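Local coordinates for protein aminotransferase class-III (PDB 6K8H) that belongs to the class-III aminotransferases, a fold-type I family built round pyridoxal phosphate, and is also known as an omega-transaminase, at residues 140-145 with 249-254; 52-57 with 420-425. One frame throughout, in Å; residues are numbered along the deposited sequence.

Contact 1 of 2, residues 140-145 with 249-254; sequences AYTGRP and GIVLIF
Side-chain packing, with an arginine laid over a carbonyl, joins the C-terminal end of helix 127-142 to the N-terminal end of strand 251-255, the middle strand of the large seven-stranded sheet. Thr-142 and Val-251 make the apolar part: CG2 of Thr-142 lies 3.7 Å from CG2 of Val-251, and the same Thr-142 methyl sits 3.6 Å from O of Gly-249. The threonine is turned so that OG1 stands between its backbone N and carbonyl carbon (chi1 71°), which sends the methyl to the strand and leaves the oxygen for its own chain. There OG1 receives N-H of Arg-144 at 3.1 Å, nearly straight at 166°, in an ST turn, and it also bonds to O of Ala-138. Tyr-141 adds a looser touch, its CD2 4.2 Å from CG2 of Val-251, while its OH bonds to Glu-298.

Past Gly-143, where the chain leaves the helix with positive phi, Arg-144 reaches out extended from CG to NE. One face of its guanidinium lies over O of Gly-249, with NH1 3.5 Å from that oxygen but not bonded to it. CG1 of Ile-250 meets the group at its edge, 3.4 Å from NH1. The hydrogen bonds go instead to carbonyls beyond the two segments: NH2 to O of Tyr-248 and NH1 to O of Leu-216. One arginine thus joins the Schellman-terminated end of helix 235-248 to the start of strand 216-221. That strand pairs with 251-255 through Val-251. Val-251 packs on Ala-138 and Thr-142 on Ala-217, so helix 127-142 lies against both of these parallel strands.

Contact 2 of 2, residues 52-57 with 420-425; sequences RGAVIV and CLSTPM
Two tight turns meet, a type II' turn from Arg-52 to Val-55 and a type I turn from Ser-422 to Met-425, with Gly-53 and Pro-424 nearest at 5.5 Å from CA to CA. Each turn is closed by its own backbone: N of Val-55 bonds to O of Arg-52 on one side and N of Met-425 to O of Ser-422 on the other. What passes between them is van der Waals packing.

The proline ring rests on the turn backbone, CG of Pro-424 3.8 Å from CA of Gly-53 and CB of Pro-424 at the same distance from N of Ala-54. Ala-54 carries most of the rest. Its methyl points at the second turn and is met by the CG of Met-425 at 3.9 Å and, equally near, by the OG of Ser-422.

The methionine has CG anti to its carbonyl carbon (chi1 -73°) and runs extended from there, so the chain passes along the alanine methyl and CE also comes within 4.1 Å of it. Along that extended chain SD lies beside its own loop and accepts a weak but nearly straight bond from N of Ser-422. Beyond the pair, Met-425 packs on Phe-67 and Ser-422 on Asn-69, while Arg-342 bonds to the carbonyl oxygens of Thr-423 and Met-425.

The first turn is that of a two-residue beta hairpin, Gly-53 and Ala-54 linking antiparallel strands 48-52 and 55-58; its tip is packed against the loop that leads from strand 418-420 into the C-terminal helix 427-445.

In the fold
The two contacts lie on opposite sides of the chain's centre, their own centres about 39 Å apart, and share no helix or strand. Along the chain contact 1 is nested within the loop that contact 2 closes. It joins a helix end to the large sheet, whereas contact 2 brings an N-terminal hairpin to a loop near the C-terminus. Contact 1 is partly buried and mixes methyl packing with an arginine whose charged end is satisfied by carbonyls nearby. Contact 2, more buried despite its exposed proline, rests on an alanine methyl, a proline ring and a methionine chain packed between two turns, with a serine hydroxyl beside the methyl. Positive-phi glycines end two helices in contact 1 and turn the hairpin in contact 2.

Contact 1 of 2, residues 140-145 with 249-254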
# COMPACT_ATOMS: atom_id res chain seq x y z
N ALA B 140 -1.43 -1.00 -19.88
CA ALA B 140 -2.10 0.12 -20.55
C ALA B 140 -1.30 0.63 -21.73
O ALA B 140 -1.87 1.11 -22.71
CB ALA B 140 -2.36 1.27 -19.57
N TYR B 141 0.03 0.59 -21.61
CA TYR B 141 0.88 1.12 -22.65
C TYR B 141 0.90 0.19 -23.86
O TYR B 141 0.73 0.63 -25.00
CB TYR B 141 2.30 1.32 -22.10
CG TYR B 141 3.22 1.91 -23.12
CD1 TYR B 141 3.15 3.26 -23.45
CD2 TYR B 141 4.13 1.11 -23.79
CE1 TYR B 141 3.99 3.80 -24.43
CE2 TYR B 141 4.97 1.64 -24.75
CZ TYR B 141 4.89 2.98 -25.07
OH TYR B 141 5.74 3.47 -26.03
N THR B 142 1.08 -1.10 -23.61
CA THR B 142 1.20 -2.07 -24.69
C THR B 142 -0.14 -2.66 -25.10
O THR B 142 -0.25 -3.17 -26.22
CB THR B 142 2.12 -3.23 -24.28
OG1 THR B 142 1.46 -4.02 -23.29
CG2 THR B 142 3.46 -2.70 -23.73
N GLY B 143 -1.14 -2.64 -24.22
CA GLY B 143 -2.42 -3.26 -24.47
C GLY B 143 -2.47 -4.75 -24.24
O GLY B 143 -3.54 -5.36 -24.42
N ARG B 144 -1.29 -5.41 -23.83
CA ARG B 144 -1.16 -6.85 -23.74
C ARG B 144 -1.46 -7.34 -22.33
O ARG B 144 -1.26 -6.61 -21.35
CB ARG B 144 0.25 -7.28 -24.17
CG ARG B 144 0.66 -6.76 -25.57
CD ARG B 144 2.11 -7.12 -25.90
NE ARG B 144 2.61 -6.48 -27.12
CZ ARG B 144 3.89 -6.44 -27.47
NH1 ARG B 144 4.80 -7.02 -26.69
NH2 ARG B 144 4.28 -5.84 -28.60
N PRO B 145 -1.96 -8.55 -22.17
CA PRO B 145 -2.46 -8.97 -20.85
C PRO B 145 -1.44 -9.64 -19.94
O PRO B 145 -1.54 -9.50 -18.71
CB PRO B 145 -3.59 -9.94 -21.22
CG PRO B 145 -3.14 -10.54 -22.53
CD PRO B 145 -2.39 -9.45 -23.26
N GLY B 249 8.66 -4.81 -28.22
CA GLY B 249 7.71 -3.88 -27.63
C GLY B 249 7.25 -4.27 -26.24
O GLY B 249 6.15 -3.89 -25.82
N ILE B 250 8.09 -5.01 -25.51
CA ILE B 250 7.79 -5.46 -24.15
C ILE B 250 8.43 -4.50 -23.16
O ILE B 250 9.62 -4.17 -23.28
CB ILE B 250 8.29 -6.89 -23.92
CG1 ILE B 250 7.58 -7.86 -24.86
CG2 ILE B 250 8.09 -7.31 -22.47
CD1 ILE B 250 8.28 -9.19 -24.94
N VAL B 251 7.65 -4.07 -22.16
CA VAL B 251 8.12 -3.13 -21.15
C VAL B 251 9.04 -3.88 -20.18
O VAL B 251 8.63 -4.86 -19.56
CB VAL B 251 6.94 -2.50 -20.41
CG1 VAL B 251 7.41 -1.69 -19.23
CG2 VAL B 251 6.08 -1.65 -21.37
N LEU B 252 10.27 -3.39 -20.02
CA LEU B 252 11.20 -3.96 -19.05
C LEU B 252 11.08 -3.17 -17.74
O LEU B 252 11.36 -1.96 -17.70
CB LEU B 252 12.63 -3.93 -19.59
CG LEU B 252 13.77 -4.46 -18.70
CD1 LEU B 252 13.53 -5.90 -18.22
CD2 LEU B 252 15.10 -4.36 -19.45
N ILE B 253 10.64 -3.86 -16.68
CA ILE B 253 10.47 -3.27 -15.36
C ILE B 253 11.55 -3.82 -14.43
O ILE B 253 11.61 -5.03 -14.19
CB ILE B 253 9.08 -3.58 -14.78
CG1 ILE B 253 7.95 -3.12 -15.71
CG2 ILE B 253 8.93 -2.93 -13.41
CD1 ILE B 253 6.61 -3.62 -15.29
N PHE B 254 12.35 -2.93 -13.86
CA PHE B 254 13.25 -3.31 -12.78
C PHE B 254 12.54 -3.14 -11.45
O PHE B 254 11.92 -2.11 -11.20
CB PHE B 254 14.52 -2.45 -12.78
CG PHE B 254 15.56 -2.89 -13.77
CD1 PHE B 254 15.24 -3.78 -14.78
CD2 PHE B 254 16.85 -2.40 -13.71
CE1 PHE B 254 16.18 -4.17 -15.72
CE2 PHE B 254 17.81 -2.79 -14.63
CZ PHE B 254 17.47 -3.69 -15.64

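Contact 2 of 2, residues 52-57 with 420-425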
# COMPACT_ATOMS: atom_id res chain seq x y z
N ARG B 52 17.95 2.89 18.53
CA ARG B 52 18.76 4.10 18.45
C ARG B 52 19.99 3.81 17.61
O ARG B 52 20.75 2.88 17.92
CB ARG B 52 19.16 4.60 19.84
CG ARG B 52 19.78 3.53 20.72
CD ARG B 52 20.19 4.07 22.08
NE ARG B 52 21.15 3.18 22.72
CZ ARG B 52 20.82 2.09 23.40
NH1 ARG B 52 19.54 1.75 23.52
NH2 ARG B 52 21.76 1.34 23.96
N GLY B 53 20.18 4.59 16.56
CA GLY B 53 21.31 4.38 15.67
C GLY B 53 21.25 2.97 15.12
O GLY B 53 20.23 2.53 14.58
N ALA B 54 22.33 2.21 15.30
CA ALA B 54 22.38 0.86 14.77
C ALA B 54 21.90 -0.20 15.74
O ALA B 54 22.14 -1.39 15.49
CB ALA B 54 23.81 0.52 14.33
N VAL B 55 21.27 0.18 16.85
CA VAL B 55 20.91 -0.77 17.91
C VAL B 55 19.39 -0.87 18.00
O VAL B 55 18.70 0.16 18.08
CB VAL B 55 21.51 -0.35 19.26
CG1 VAL B 55 21.05 -1.31 20.35
CG2 VAL B 55 23.04 -0.32 19.18
N ILE B 56 18.88 -2.10 18.00
CA ILE B 56 17.47 -2.39 18.25
C ILE B 56 17.34 -3.03 19.64
O ILE B 56 18.12 -3.92 19.99
CB ILE B 56 16.86 -3.28 17.15
CG1 ILE B 56 15.38 -3.51 17.38
CG2 ILE B 56 17.59 -4.63 17.03
CD1 ILE B 56 14.62 -4.01 16.11
N VAL B 57 16.35 -2.58 20.41
CA VAL B 57 16.12 -3.00 21.79
C VAL B 57 14.75 -3.66 21.86
O VAL B 57 13.73 -3.05 21.50
CB VAL B 57 16.19 -1.80 22.76
CG1 VAL B 57 16.01 -2.25 24.21
CG2 VAL B 57 17.50 -1.05 22.58
N CYS B 420 22.09 -6.06 5.96
CA CYS B 420 22.35 -4.75 5.39
C CYS B 420 23.00 -3.86 6.45
O CYS B 420 22.72 -3.97 7.65
CB CYS B 420 21.09 -4.10 4.81
SG CYS B 420 19.77 -3.82 6.02
N LEU B 421 23.85 -2.96 5.98
CA LEU B 421 24.41 -1.95 6.87
C LEU B 421 23.51 -0.71 6.95
O LEU B 421 22.67 -0.45 6.10
CB LEU B 421 25.80 -1.53 6.40
CG LEU B 421 26.78 -2.63 5.99
CD1 LEU B 421 28.05 -2.00 5.43
CD2 LEU B 421 27.10 -3.50 7.19
N SER B 422 23.71 0.06 8.02
CA SER B 422 23.10 1.37 8.19
C SER B 422 24.19 2.42 8.40
O SER B 422 25.30 2.12 8.85
CB SER B 422 22.11 1.35 9.35
OG SER B 422 22.77 1.09 10.58
N THR B 423 23.85 3.67 8.07
CA THR B 423 24.83 4.75 8.15
C THR B 423 25.37 5.02 9.56
O THR B 423 26.50 5.54 9.65
CB THR B 423 24.26 6.05 7.57
OG1 THR B 423 23.06 6.41 8.25
CG2 THR B 423 23.99 5.91 6.06
N PRO B 424 24.67 4.73 10.67
CA PRO B 424 25.33 4.87 11.98
C PRO B 424 26.48 3.89 12.19
O PRO B 424 27.22 4.04 13.17
CB PRO B 424 24.20 4.61 12.99
CG PRO B 424 22.97 4.94 12.25
CD PRO B 424 23.22 4.49 10.84
N MET B 425 26.65 2.91 11.31
CA MET B 425 27.68 1.90 11.51
C MET B 425 29.05 2.39 11.08
O MET B 425 29.19 3.21 10.16
CB MET B 425 27.36 0.61 10.76
CG MET B 425 26.24 -0.18 11.37
SD MET B 425 25.85 -1.66 10.40
CE MET B 425 24.50 -2.30 11.39